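Local coordinates for dimeric protein of unknown function and ferredoxin-like fold (PDB 3FMB) that is of unknown function but forms a dimer of ferredoxin-like subunits belonging to the stress-responsive A/B barrel family, at residues A[42-50]-A[60-68]. Residues are numbered along the deposited sequence; the frame is centred on the assembly and turned at random. Where two conformers were deposited one is given.
Sequences MNSFKEAIE and RKIEVGLNM. With EDO (1,2-ethanediol), chain D.
The ring of Phe-45 meets Val-64 obliquely, CE2 lying 4.1 Å from CG2, while CG1 of Ile-49 sits over one face, nearer the ring's perimeter than its centre. The carboxylate of Glu-50, a second flat group, is approached by two donors from the same face of its plane. Both belong to the helix-on-sheet layer of a ferredoxin-like fold: strand 61-66, outermost in the sheet within this chain, runs back antiparallel beneath the end of helix 35-50, the axes of 42-50 and 61-66 7.7 Å apart. The contact illustrates how a helix can pack apolar residues on a sheet while its outer side chains bond the strand's backbone. Val-64 is the centrepiece, sliding its CG1 alongside CB of Lys-46 and driving CG2 against Ile-49. There the packing is tight, since CG2 of Ile-49 also touches CD1 of Ile-62 at 3.5 Å. Tyr-91 of helix 85-93 touches both isoleucines. Farther along, Leu-66 rests its CD2 on CB of Met-42. The outer flank is polar. Lys-46 is extended until chi4 (68°) turns its NZ onto the carbonyl of Val-64, and that same NZ makes a salt bridge with Glu-50 on the syn side of OE2. The anti side of Glu-50 OE2 takes the backbone amide of Val-64, N to OE2 3.0 Å, in a nearly straight hydrogen bond (177°).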
loop_
_atom_site.group_PDB
_atom_site.type_symbol
_atom_site.label_atom_id
_atom_site.label_comp_id
_atom_site.label_asym_id
_atom_site.label_seq_id
_atom_site.Cartn_x
_atom_site.Cartn_y
_atom_site.Cartn_z
HETATM N N MSE A 42 11.335 -6.322 11.157
HETATM C CA MSE A 42 11.121 -6.065 9.723
HETATM C C MSE A 42 11.700 -7.167 8.845
HETATM O O MSE A 42 11.003 -7.705 7.979
HETATM C CB MSE A 42 11.716 -4.701 9.347
HETATM C CG MSE A 42 10.916 -3.516 9.931
HETATM SE SE MSE A 42 11.848 -1.870 9.956
HETATM C CE MSE A 42 12.066 -1.535 8.053
ATOM N N ASN A 43 12.964 -7.511 9.073
ATOM C CA ASN A 43 13.629 -8.587 8.335
ATOM C C ASN A 43 12.924 -9.932 8.561
ATOM O O ASN A 43 12.622 -10.660 7.605
ATOM C CB ASN A 43 15.124 -8.670 8.705
ATOM C CG ASN A 43 15.969 -7.544 8.095
ATOM O OD1 ASN A 43 15.609 -6.962 7.095
ATOM N ND2 ASN A 43 17.123 -7.274 8.702
ATOM N N SER A 44 12.628 -10.262 9.808
ATOM C CA SER A 44 11.997 -11.544 10.103
ATOM C C SER A 44 10.625 -11.689 9.420
ATOM O O SER A 44 10.321 -12.742 8.849
ATOM C CB SER A 44 11.864 -11.764 11.610
ATOM O OG SER A 44 13.135 -11.960 12.163
ATOM N N PHE A 45 9.825 -10.622 9.480
ATOM C CA PHE A 45 8.503 -10.552 8.841
ATOM C C PHE A 45 8.616 -10.704 7.333
ATOM O O PHE A 45 7.923 -11.502 6.761
ATOM C CB PHE A 45 7.833 -9.229 9.161
ATOM C CG PHE A 45 6.462 -9.085 8.560
ATOM C CD1 PHE A 45 5.390 -9.831 9.064
ATOM C CD2 PHE A 45 6.233 -8.248 7.483
ATOM C CE1 PHE A 45 4.118 -9.700 8.526
ATOM C CE2 PHE A 45 4.928 -8.125 6.943
ATOM C CZ PHE A 45 3.900 -8.871 7.488
ATOM N N LYS A 46 9.526 -9.957 6.713
ATOM C CA LYS A 46 9.743 -10.048 5.254
ATOM C C LYS A 46 10.058 -11.486 4.843
ATOM O O LYS A 46 9.446 -12.000 3.906
ATOM C CB LYS A 46 10.878 -9.135 4.805
ATOM C CG LYS A 46 11.328 -9.284 3.339
ATOM C CD LYS A 46 12.253 -8.125 2.981
ATOM C CE LYS A 46 12.924 -8.306 1.667
ATOM N NZ LYS A 46 11.926 -8.206 0.676
ATOM N N GLU A 47 11.004 -12.114 5.542
ATOM C CA GLU A 47 11.386 -13.504 5.272
ATOM C C GLU A 47 10.209 -14.467 5.421
ATOM O O GLU A 47 10.047 -15.369 4.602
ATOM C CB GLU A 47 12.517 -13.942 6.209
ATOM C CG GLU A 47 13.112 -15.309 5.894
ATOM C CD GLU A 47 14.021 -15.824 7.009
ATOM O OE1 GLU A 47 15.190 -16.147 6.715
ATOM O OE2 GLU A 47 13.566 -15.906 8.180
ATOM N N ALA A 48 9.414 -14.279 6.474
ATOM C CA ALA A 48 8.294 -15.179 6.789
ATOM C C ALA A 48 7.181 -15.063 5.746
ATOM O O ALA A 48 6.648 -16.086 5.299
ATOM C CB ALA A 48 7.751 -14.898 8.213
ATOM N N ILE A 49 6.844 -13.830 5.363
ATOM C CA ILE A 49 5.826 -13.601 4.327
ATOM C C ILE A 49 6.250 -14.154 2.978
ATOM O O ILE A 49 5.468 -14.812 2.272
ATOM C CB ILE A 49 5.459 -12.112 4.194
ATOM C CG1 ILE A 49 4.750 -11.620 5.480
ATOM C CG2 ILE A 49 4.577 -11.888 2.935
ATOM C CD1 ILE A 49 3.322 -12.258 5.796
ATOM N N GLU A 50 7.507 -13.926 2.621
ATOM C CA GLU A 50 7.997 -14.318 1.322
ATOM C C GLU A 50 8.152 -15.857 1.171
ATOM O O GLU A 50 8.157 -16.346 0.059
ATOM C CB GLU A 50 9.245 -13.485 0.967
ATOM C CG GLU A 50 8.815 -12.004 0.736
ATOM C CD GLU A 50 9.918 -11.050 0.266
ATOM O OE1 GLU A 50 11.095 -11.416 0.379
ATOM O OE2 GLU A 50 9.594 -9.930 -0.234
ATOM N N ARG A 60 -1.152 -15.443 -5.467
ATOM C CA ARG A 60 -0.768 -15.297 -6.886
ATOM C C ARG A 60 0.534 -14.470 -7.010
ATOM O O ARG A 60 1.342 -14.698 -7.872
ATOM C CB ARG A 60 -1.907 -14.649 -7.669
ATOM C CG ARG A 60 -3.219 -15.417 -7.558
ATOM C CD ARG A 60 -3.109 -16.745 -8.316
ATOM N NE ARG A 60 -4.290 -17.580 -8.142
ATOM C CZ ARG A 60 -4.304 -18.772 -7.540
ATOM N NH1 ARG A 60 -3.194 -19.332 -7.072
ATOM N NH2 ARG A 60 -5.448 -19.419 -7.411
ATOM N N LYS A 61 0.724 -13.526 -6.108
ATOM C CA LYS A 61 1.939 -12.740 -6.011
ATOM C C LYS A 61 1.985 -12.189 -4.598
ATOM O O LYS A 61 0.941 -11.847 -4.062
ATOM C CB LYS A 61 1.894 -11.563 -6.992
ATOM C CG LYS A 61 3.154 -10.747 -7.008
ATOM C CD LYS A 61 3.121 -9.731 -8.130
ATOM C CE LYS A 61 4.310 -8.797 -8.082
ATOM N NZ LYS A 61 4.476 -8.185 -9.435
ATOM N N ILE A 62 3.174 -12.142 -3.997
ATOM C CA ILE A 62 3.354 -11.504 -2.684
ATOM C C ILE A 62 4.786 -10.988 -2.577
ATOM O O ILE A 62 5.727 -11.581 -3.086
ATOM C CB ILE A 62 2.994 -12.440 -1.469
ATOM C CG1 ILE A 62 2.772 -11.657 -0.172
ATOM C CG2 ILE A 62 4.042 -13.641 -1.360
ATOM C CD1 ILE A 62 1.830 -12.376 0.857
ATOM N N GLU A 63 4.923 -9.815 -1.984
ATOM C CA GLU A 63 6.231 -9.295 -1.646
ATOM C C GLU A 63 6.113 -8.365 -0.456
ATOM O O GLU A 63 5.047 -7.758 -0.235
ATOM C CB GLU A 63 6.824 -8.543 -2.834
ATOM C CG GLU A 63 6.128 -7.249 -3.148
ATOM C CD GLU A 63 6.502 -6.654 -4.490
ATOM O OE1 GLU A 63 7.057 -7.371 -5.349
ATOM O OE2 GLU A 63 6.191 -5.466 -4.703
ATOM N N VAL A 64 7.215 -8.257 0.297
ATOM C CA VAL A 64 7.293 -7.304 1.407
ATOM C C VAL A 64 8.390 -6.289 1.094
ATOM O O VAL A 64 9.519 -6.676 0.787
ATOM C CB VAL A 64 7.546 -8.012 2.753
ATOM C CG1 VAL A 64 7.894 -6.994 3.852
ATOM C CG2 VAL A 64 6.301 -8.862 3.108
ATOM N N GLY A 65 8.026 -5.019 1.193
ATOM C CA GLY A 65 8.938 -3.911 0.990
ATOM C C GLY A 65 9.230 -3.217 2.303
ATOM O O GLY A 65 8.352 -2.946 3.088
ATOM N N LEU A 66 10.506 -2.956 2.542
ATOM C CA LEU A 66 10.934 -2.219 3.732
ATOM C C LEU A 66 11.275 -0.772 3.335
ATOM O O LEU A 66 12.012 -0.538 2.371
ATOM C CB LEU A 66 12.129 -2.951 4.393
ATOM C CG LEU A 66 11.906 -4.406 4.831
ATOM C CD1 LEU A 66 13.130 -4.894 5.599
ATOM C CD2 LEU A 66 10.579 -4.469 5.645
ATOM N N ASN A 67 10.663 0.203 4.023
ATOM C CA ASN A 67 10.788 1.573 3.646
ATOM C C ASN A 67 12.226 2.083 3.574
ATOM O O ASN A 67 13.013 1.882 4.499
ATOM C CB ASN A 67 10.021 2.447 4.619
ATOM C CG ASN A 67 10.105 3.895 4.251
ATOM O OD1 ASN A 67 9.786 4.276 3.126
ATOM N ND2 ASN A 67 10.603 4.703 5.173
HETATM N N MSE A 68 12.540 2.779 2.495
HETATM C CA MSE A 68 13.880 3.361 2.312
HETATM C C MSE A 68 13.848 4.868 2.079
HETATM O O MSE A 68 14.842 5.447 1.613
HETATM C CB MSE A 68 14.647 2.640 1.198
HETATM C CG MSE A 68 13.876 2.305 -0.038
HETATM SE SE MSE A 68 13.312 3.757 -1.139
HETATM C CE MSE A 68 14.945 4.031 -2.205
HETATM C C1 EDO D . 11.087 5.500 9.224
HETATM O O1 EDO D . 11.458 6.348 8.146
HETATM C C2 EDO D . 10.134 4.422 8.706
HETATM O O2 EDO D . 10.794 3.493 7.863
#